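Local coordinates for glutamate--cysteine ligase GshA (Methylobacillus flagellatus KT, PDB 3K1T), which is a putative gamma-glutamylcysteine synthetase that probably acts as a ligase joining glutamate to cysteine, at residues A[51-60]-A[328-336]; A[381-389]-A[397-405]. One frame throughout, in Å; residues are numbered along the deposited sequence.

Overall arrangement
After strand 6-7 and helices 13-23 and 26-40 the chain forms the hairpin of strands 45-52 and 57-63, which residues 328-336, leaving strand 324-329, contact. Interaction 1 thus closes a loop of 267 residues and brings the end of the four-stranded sheet against the seven-stranded one. Interaction 2 follows in series, neither nested nor crossed: it closes a short loop of seven residues, folding the segment after strand 377-381 onto the start of helix 398-421. The centres lie about 17 Å apart, yet the two contacts meet where Y405 OH probably hydrogen-bonds E335 OE2 and N52 ND2, so the C-terminal helix is tied to the hairpin and its partner.

Interaction 1: residues A[51-60]-A[328-336]; sequences RNAGFKLAPV and QEGVYTFEH
The R51 guanidinium carries the methyl CG2 of T333 over one face, while V331 O lies at its edge, where NH1 donates a nearly straight bond of 2.9 Å in the plane of the group. CG of R51 stands anti to the carbonyl carbon (chi1 -73°) and the chain runs extended to NE; NH2 continues to a salt bridge with E343. The F55 ring has A53 CB over its centre on one face and Y332 CD2 at its edge, 4.2 Å from CZ. The edge of F334 faces A53 O, with CD2 3.2 Å away.

F334 N also donates to N52 O. V331 fills the middle, its CG1 3.8 Å from R51 CB and its CG2 against A58 CB. K56 and E329 approach from opposite directions in a salt bridge, NZ to OE2 at 2.8 Å, with NZ above the carboxylate plane and held also by W231 O. One water joins N52 N, T333 OG1 and E335 OE2; T333 OG1 also bonds A342 O, and E335 OE1 bonds Y358 OH.

Together these contacts clamp the tip of a beta-hairpin, which holds an Asx turn at N52, onto the connection between two antiparallel sheets, which holds an ST turn at T333.

Interaction 2: residues A[381-389]-A[397-405]; sequences TFETPCSTP and AAPNRFYAY
F402 projects from the first turns of helix 398-421 into the loop 381-389, and each part of its side chain finds a neighbour there. Its CB lies 3.5 Å from P385 O. Along one side of the ring CD1 approaches CB of T384, which sits over a face; on the other side CD2 is 4.0 Å from SG of C386, a sulfur-aromatic contact made at the ring edge. Beyond CD2, CE2 points into the face of F382, 3.6 Å above the centre of that ring. The two phenyl planes stand at 75°, a T-shaped stack in which F402 supplies the edge; F382 in turn meets Y358 edge-to-face.

One residue further along the helix, the Y403 ring receives P389 over a face, CG lying 4.0 Å from the centroid in a CH-pi contact. CG of Y403 is anti to the backbone N (chi1 179°), which sets a face of the ring against the proline while its OH reaches E30. The CA-H of Y403 points at C386 O, with CA and O 3.3 Å apart. Two waters bridge the segments: one donates to both P385 O and P399 O and accepts from T388 OG1, the other donates to C386 O and Y403 O.

Direct adhesion between loop and helix is therefore mainly apolar and aromatic, while water supplies hydrogen bonds to backbone carbonyls on both sides.

Interaction 1: residues A[51-60]-A[328-336]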
# COMPACT_ATOMS: atom_id res chain seq x y z
N ARG A 51 2.17 -9.32 -23.43
CA ARG A 51 1.31 -9.57 -24.58
C ARG A 51 0.36 -10.72 -24.31
O ARG A 51 0.76 -11.80 -23.85
CB ARG A 51 2.09 -9.78 -25.87
CG ARG A 51 2.70 -8.48 -26.39
CD ARG A 51 3.27 -8.68 -27.79
NE ARG A 51 3.44 -7.41 -28.45
CZ ARG A 51 3.76 -7.26 -29.72
NH1 ARG A 51 4.01 -8.32 -30.46
NH2 ARG A 51 3.86 -6.03 -30.24
N ASN A 52 -0.92 -10.44 -24.56
CA ASN A 52 -2.01 -11.42 -24.46
C ASN A 52 -2.37 -11.86 -25.89
O ASN A 52 -2.96 -11.09 -26.67
CB ASN A 52 -3.18 -10.75 -23.76
CG ASN A 52 -4.32 -11.70 -23.48
OD1 ASN A 52 -4.34 -12.81 -24.00
ND2 ASN A 52 -5.30 -11.26 -22.70
N ALA A 53 -2.00 -13.08 -26.22
CA ALA A 53 -2.21 -13.68 -27.54
C ALA A 53 -3.48 -14.55 -27.54
O ALA A 53 -3.81 -15.17 -28.56
CB ALA A 53 -0.98 -14.54 -27.89
N GLY A 54 -4.16 -14.65 -26.39
CA GLY A 54 -5.28 -15.60 -26.25
C GLY A 54 -4.82 -17.03 -26.04
O GLY A 54 -5.39 -17.76 -25.21
N PHE A 55 -3.80 -17.45 -26.79
CA PHE A 55 -3.18 -18.76 -26.59
C PHE A 55 -1.93 -18.74 -25.69
O PHE A 55 -1.31 -19.80 -25.42
CB PHE A 55 -2.88 -19.40 -27.96
CG PHE A 55 -1.93 -18.63 -28.82
CD1 PHE A 55 -0.56 -18.65 -28.56
CD2 PHE A 55 -2.39 -17.92 -29.91
CE1 PHE A 55 0.33 -17.96 -29.36
CE2 PHE A 55 -1.50 -17.22 -30.73
CZ PHE A 55 -0.15 -17.26 -30.47
N LYS A 56 -1.58 -17.56 -25.19
CA LYS A 56 -0.37 -17.33 -24.42
C LYS A 56 -0.49 -15.97 -23.72
O LYS A 56 -1.08 -15.05 -24.27
CB LYS A 56 0.83 -17.25 -25.43
CG LYS A 56 2.11 -17.34 -24.83
CD LYS A 56 3.19 -17.68 -25.78
CE LYS A 56 4.48 -17.83 -25.04
NZ LYS A 56 5.14 -19.12 -25.40
N LEU A 57 0.11 -15.83 -22.54
CA LEU A 57 0.21 -14.55 -21.84
C LEU A 57 1.64 -14.44 -21.27
O LEU A 57 1.98 -15.15 -20.35
CB LEU A 57 -0.84 -14.43 -20.72
CG LEU A 57 -0.77 -13.15 -19.90
CD1 LEU A 57 -1.05 -11.86 -20.74
CD2 LEU A 57 -1.75 -13.28 -18.68
N ALA A 58 2.46 -13.58 -21.87
CA ALA A 58 3.89 -13.60 -21.61
C ALA A 58 4.47 -12.20 -21.49
O ALA A 58 4.01 -11.25 -22.14
CB ALA A 58 4.67 -14.44 -22.72
N PRO A 59 5.47 -12.05 -20.61
CA PRO A 59 6.20 -10.80 -20.57
C PRO A 59 7.19 -10.69 -21.72
O PRO A 59 7.85 -11.68 -22.09
CB PRO A 59 6.92 -10.86 -19.22
CG PRO A 59 7.21 -12.33 -19.04
CD PRO A 59 6.04 -13.07 -19.70
N VAL A 60 7.29 -9.49 -22.28
CA VAL A 60 8.17 -9.22 -23.40
C VAL A 60 9.22 -8.14 -23.16
O VAL A 60 10.08 -7.92 -24.02
CB VAL A 60 7.40 -8.90 -24.68
CG1 VAL A 60 6.52 -10.10 -25.10
CG2 VAL A 60 6.57 -7.59 -24.51
N GLN A 328 14.27 -14.83 -29.95
CA GLN A 328 13.14 -15.11 -29.07
C GLN A 328 11.86 -15.37 -29.89
O GLN A 328 11.60 -14.69 -30.86
CB GLN A 328 12.91 -13.95 -28.10
CG GLN A 328 11.90 -14.30 -26.97
CD GLN A 328 11.56 -13.12 -26.08
OE1 GLN A 328 11.40 -11.99 -26.55
NE2 GLN A 328 11.46 -13.38 -24.76
N GLU A 329 11.08 -16.35 -29.45
CA GLU A 329 9.73 -16.55 -29.94
C GLU A 329 8.95 -15.23 -29.81
O GLU A 329 8.88 -14.66 -28.72
CB GLU A 329 9.05 -17.64 -29.11
CG GLU A 329 7.51 -17.72 -29.27
CD GLU A 329 6.86 -18.69 -28.30
OE1 GLU A 329 7.56 -19.58 -27.74
OE2 GLU A 329 5.61 -18.58 -28.13
N GLY A 330 8.40 -14.76 -30.91
CA GLY A 330 7.54 -13.58 -30.91
C GLY A 330 6.16 -13.96 -30.37
O GLY A 330 5.70 -15.08 -30.62
N VAL A 331 5.55 -13.05 -29.61
CA VAL A 331 4.20 -13.28 -29.02
C VAL A 331 3.28 -12.25 -29.63
O VAL A 331 3.62 -11.08 -29.73
CB VAL A 331 4.25 -13.12 -27.49
CG1 VAL A 331 2.85 -13.42 -26.86
CG2 VAL A 331 5.35 -14.07 -26.91
N TYR A 332 2.11 -12.69 -30.08
CA TYR A 332 1.11 -11.79 -30.66
C TYR A 332 0.38 -11.07 -29.55
O TYR A 332 0.23 -11.60 -28.43
CB TYR A 332 0.10 -12.59 -31.49
CG TYR A 332 0.66 -13.01 -32.83
CD1 TYR A 332 0.57 -12.17 -33.93
CD2 TYR A 332 1.27 -14.25 -32.98
CE1 TYR A 332 1.11 -12.54 -35.16
CE2 TYR A 332 1.81 -14.64 -34.21
CZ TYR A 332 1.74 -13.77 -35.30
OH TYR A 332 2.26 -14.14 -36.53
N THR A 333 -0.07 -9.85 -29.85
CA THR A 333 -1.13 -9.25 -29.04
C THR A 333 -2.38 -9.09 -29.91
O THR A 333 -2.30 -8.52 -31.01
CB THR A 333 -0.79 -7.88 -28.43
OG1 THR A 333 -2.01 -7.27 -27.90
CG2 THR A 333 -0.11 -6.91 -29.47
N PHE A 334 -3.52 -9.60 -29.43
CA PHE A 334 -4.79 -9.43 -30.15
C PHE A 334 -5.72 -8.45 -29.44
O PHE A 334 -6.86 -8.30 -29.84
CB PHE A 334 -5.49 -10.77 -30.39
CG PHE A 334 -4.67 -11.69 -31.23
CD1 PHE A 334 -4.35 -11.36 -32.53
CD2 PHE A 334 -4.14 -12.84 -30.70
CE1 PHE A 334 -3.55 -12.19 -33.31
CE2 PHE A 334 -3.35 -13.68 -31.47
CZ PHE A 334 -3.06 -13.35 -32.79
N GLU A 335 -5.22 -7.74 -28.43
CA GLU A 335 -6.04 -6.71 -27.81
C GLU A 335 -6.10 -5.49 -28.76
O GLU A 335 -5.08 -5.10 -29.33
CB GLU A 335 -5.48 -6.30 -26.46
CG GLU A 335 -5.45 -7.43 -25.45
CD GLU A 335 -5.18 -6.93 -24.02
OE1 GLU A 335 -6.09 -6.33 -23.42
OE2 GLU A 335 -4.04 -7.10 -23.54
N HIS A 336 -7.29 -4.95 -28.95
CA HIS A 336 -7.49 -3.78 -29.77
C HIS A 336 -8.41 -2.78 -29.06
O HIS A 336 -9.43 -3.14 -28.46
CB HIS A 336 -8.20 -4.13 -31.08
CG HIS A 336 -7.35 -4.81 -32.09
ND1 HIS A 336 -6.92 -6.12 -31.96
CD2 HIS A 336 -6.86 -4.37 -33.28
CE1 HIS A 336 -6.22 -6.45 -33.04
NE2 HIS A 336 -6.15 -5.41 -33.85
O HOH W 1 -1.76 -7.73 -25.17
O HOH W 2 10.55 -12.07 -22.41
O HOH W 3 11.17 -9.36 -26.12

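Interaction 2: residues A[381-389]-A[397-405]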
# COMPACT_ATOMS: atom_id res chain seq x y z
N THR A 381 -4.88 4.71 -19.88
CA THR A 381 -4.69 4.25 -18.51
C THR A 381 -5.64 3.09 -18.17
O THR A 381 -6.71 2.94 -18.76
CB THR A 381 -4.81 5.44 -17.49
OG1 THR A 381 -4.12 5.09 -16.28
CG2 THR A 381 -6.27 5.76 -17.21
N PHE A 382 -5.15 2.20 -17.31
CA PHE A 382 -5.91 1.04 -16.83
C PHE A 382 -7.09 1.53 -16.01
O PHE A 382 -6.94 2.43 -15.20
CB PHE A 382 -5.06 0.19 -15.89
CG PHE A 382 -4.05 -0.68 -16.55
CD1 PHE A 382 -3.94 -0.79 -17.95
CD2 PHE A 382 -3.20 -1.42 -15.77
CE1 PHE A 382 -3.01 -1.62 -18.52
CE2 PHE A 382 -2.26 -2.25 -16.33
CZ PHE A 382 -2.15 -2.34 -17.72
N GLU A 383 -8.23 0.89 -16.19
CA GLU A 383 -9.44 1.15 -15.43
C GLU A 383 -9.66 0.12 -14.28
O GLU A 383 -10.41 0.38 -13.35
CB GLU A 383 -10.62 1.12 -16.39
CG GLU A 383 -10.60 2.24 -17.47
CD GLU A 383 -10.79 3.63 -16.88
OE1 GLU A 383 -11.74 3.76 -16.08
OE2 GLU A 383 -10.05 4.60 -17.25
N THR A 384 -8.98 -1.01 -14.32
CA THR A 384 -9.26 -2.12 -13.40
C THR A 384 -8.03 -2.36 -12.55
O THR A 384 -6.93 -2.40 -13.09
CB THR A 384 -9.61 -3.40 -14.22
OG1 THR A 384 -10.68 -3.14 -15.14
CG2 THR A 384 -10.00 -4.59 -13.32
N PRO A 385 -8.19 -2.57 -11.23
CA PRO A 385 -7.06 -2.96 -10.38
C PRO A 385 -6.59 -4.37 -10.70
O PRO A 385 -7.37 -5.18 -11.18
CB PRO A 385 -7.66 -2.96 -8.97
CG PRO A 385 -8.89 -2.19 -9.04
CD PRO A 385 -9.42 -2.37 -10.44
N CYS A 386 -5.33 -4.68 -10.37
CA CYS A 386 -4.75 -6.02 -10.56
C CYS A 386 -4.76 -6.88 -9.32
O CYS A 386 -4.32 -8.03 -9.38
CB CYS A 386 -3.28 -5.90 -11.06
SG CYS A 386 -3.12 -5.03 -12.64
N SER A 387 -5.20 -6.35 -8.18
CA SER A 387 -5.08 -7.05 -6.91
C SER A 387 -6.43 -7.46 -6.30
O SER A 387 -6.52 -7.76 -5.11
CB SER A 387 -4.29 -6.15 -5.92
OG SER A 387 -4.98 -4.88 -5.72
N THR A 388 -7.47 -7.50 -7.13
CA THR A 388 -8.84 -7.75 -6.66
C THR A 388 -9.50 -8.87 -7.47
O THR A 388 -10.54 -8.68 -8.10
CB THR A 388 -9.69 -6.45 -6.73
OG1 THR A 388 -9.65 -5.93 -8.07
CG2 THR A 388 -9.18 -5.43 -5.72
N PRO A 389 -8.89 -10.06 -7.49
CA PRO A 389 -9.54 -11.16 -8.22
C PRO A 389 -10.90 -11.57 -7.61
O PRO A 389 -11.14 -11.39 -6.41
CB PRO A 389 -8.56 -12.33 -8.05
CG PRO A 389 -7.85 -12.00 -6.74
CD PRO A 389 -7.68 -10.52 -6.76
N ALA A 397 -13.37 -12.34 -16.58
CA ALA A 397 -13.91 -11.08 -16.11
C ALA A 397 -12.73 -10.10 -15.93
O ALA A 397 -11.60 -10.51 -15.63
CB ALA A 397 -14.67 -11.26 -14.78
N ALA A 398 -13.00 -8.81 -16.06
CA ALA A 398 -11.93 -7.81 -16.03
C ALA A 398 -11.00 -7.89 -14.80
O ALA A 398 -9.77 -7.89 -14.97
CB ALA A 398 -12.49 -6.35 -16.18
N PRO A 399 -11.56 -8.00 -13.59
CA PRO A 399 -10.67 -8.11 -12.42
C PRO A 399 -9.82 -9.37 -12.42
O PRO A 399 -8.75 -9.40 -11.79
CB PRO A 399 -11.61 -8.13 -11.23
CG PRO A 399 -12.98 -7.75 -11.77
CD PRO A 399 -12.99 -7.92 -13.23
N ASN A 400 -10.28 -10.40 -13.09
CA ASN A 400 -9.55 -11.66 -13.19
C ASN A 400 -8.48 -11.66 -14.29
O ASN A 400 -7.36 -12.17 -14.08
CB ASN A 400 -10.55 -12.83 -13.31
CG ASN A 400 -11.31 -13.04 -12.05
OD1 ASN A 400 -10.85 -12.70 -10.95
ND2 ASN A 400 -12.50 -13.66 -12.16
N ARG A 401 -8.79 -11.01 -15.43
CA ARG A 401 -7.80 -10.74 -16.44
C ARG A 401 -6.65 -9.93 -15.84
O ARG A 401 -5.46 -10.25 -16.05
CB ARG A 401 -8.45 -9.98 -17.62
CG ARG A 401 -7.43 -9.43 -18.68
CD ARG A 401 -7.10 -10.42 -19.74
NE ARG A 401 -8.24 -10.70 -20.63
CZ ARG A 401 -8.59 -10.01 -21.70
NH1 ARG A 401 -7.90 -8.95 -22.10
NH2 ARG A 401 -9.67 -10.38 -22.40
N PHE A 402 -7.00 -8.87 -15.10
CA PHE A 402 -5.97 -7.97 -14.54
C PHE A 402 -5.20 -8.60 -13.39
O PHE A 402 -4.00 -8.34 -13.24
CB PHE A 402 -6.54 -6.54 -14.27
CG PHE A 402 -6.56 -5.73 -15.52
CD1 PHE A 402 -7.59 -5.89 -16.45
CD2 PHE A 402 -5.50 -4.92 -15.85
CE1 PHE A 402 -7.58 -5.21 -17.64
CE2 PHE A 402 -5.49 -4.22 -17.04
CZ PHE A 402 -6.52 -4.38 -17.95
N TYR A 403 -5.85 -9.49 -12.63
CA TYR A 403 -5.14 -10.29 -11.65
C TYR A 403 -4.06 -11.14 -12.35
O TYR A 403 -2.89 -11.19 -11.88
CB TYR A 403 -6.07 -11.17 -10.78
CG TYR A 403 -5.31 -12.02 -9.78
CD1 TYR A 403 -4.62 -11.43 -8.72
CD2 TYR A 403 -5.26 -13.41 -9.89
CE1 TYR A 403 -3.92 -12.18 -7.80
CE2 TYR A 403 -4.52 -14.19 -8.96
CZ TYR A 403 -3.85 -13.56 -7.93
OH TYR A 403 -3.12 -14.31 -7.00
N ALA A 404 -4.44 -11.80 -13.45
CA ALA A 404 -3.49 -12.59 -14.23
C ALA A 404 -2.34 -11.71 -14.77
O ALA A 404 -1.19 -12.11 -14.70
CB ALA A 404 -4.18 -13.37 -15.39
N TYR A 405 -2.65 -10.51 -15.26
CA TYR A 405 -1.59 -9.60 -15.70
C TYR A 405 -0.61 -9.31 -14.54
O TYR A 405 0.63 -9.30 -14.73
CB TYR A 405 -2.16 -8.28 -16.22
CG TYR A 405 -2.85 -8.33 -17.58
CD1 TYR A 405 -2.98 -9.52 -18.27
CD2 TYR A 405 -3.37 -7.18 -18.17
CE1 TYR A 405 -3.62 -9.55 -19.54
CE2 TYR A 405 -4.00 -7.21 -19.43
CZ TYR A 405 -4.11 -8.40 -20.10
OH TYR A 405 -4.73 -8.47 -21.35
O HOH W 4 -8.19 -7.44 -10.00
O HOH W 5 -1.69 -9.81 -9.57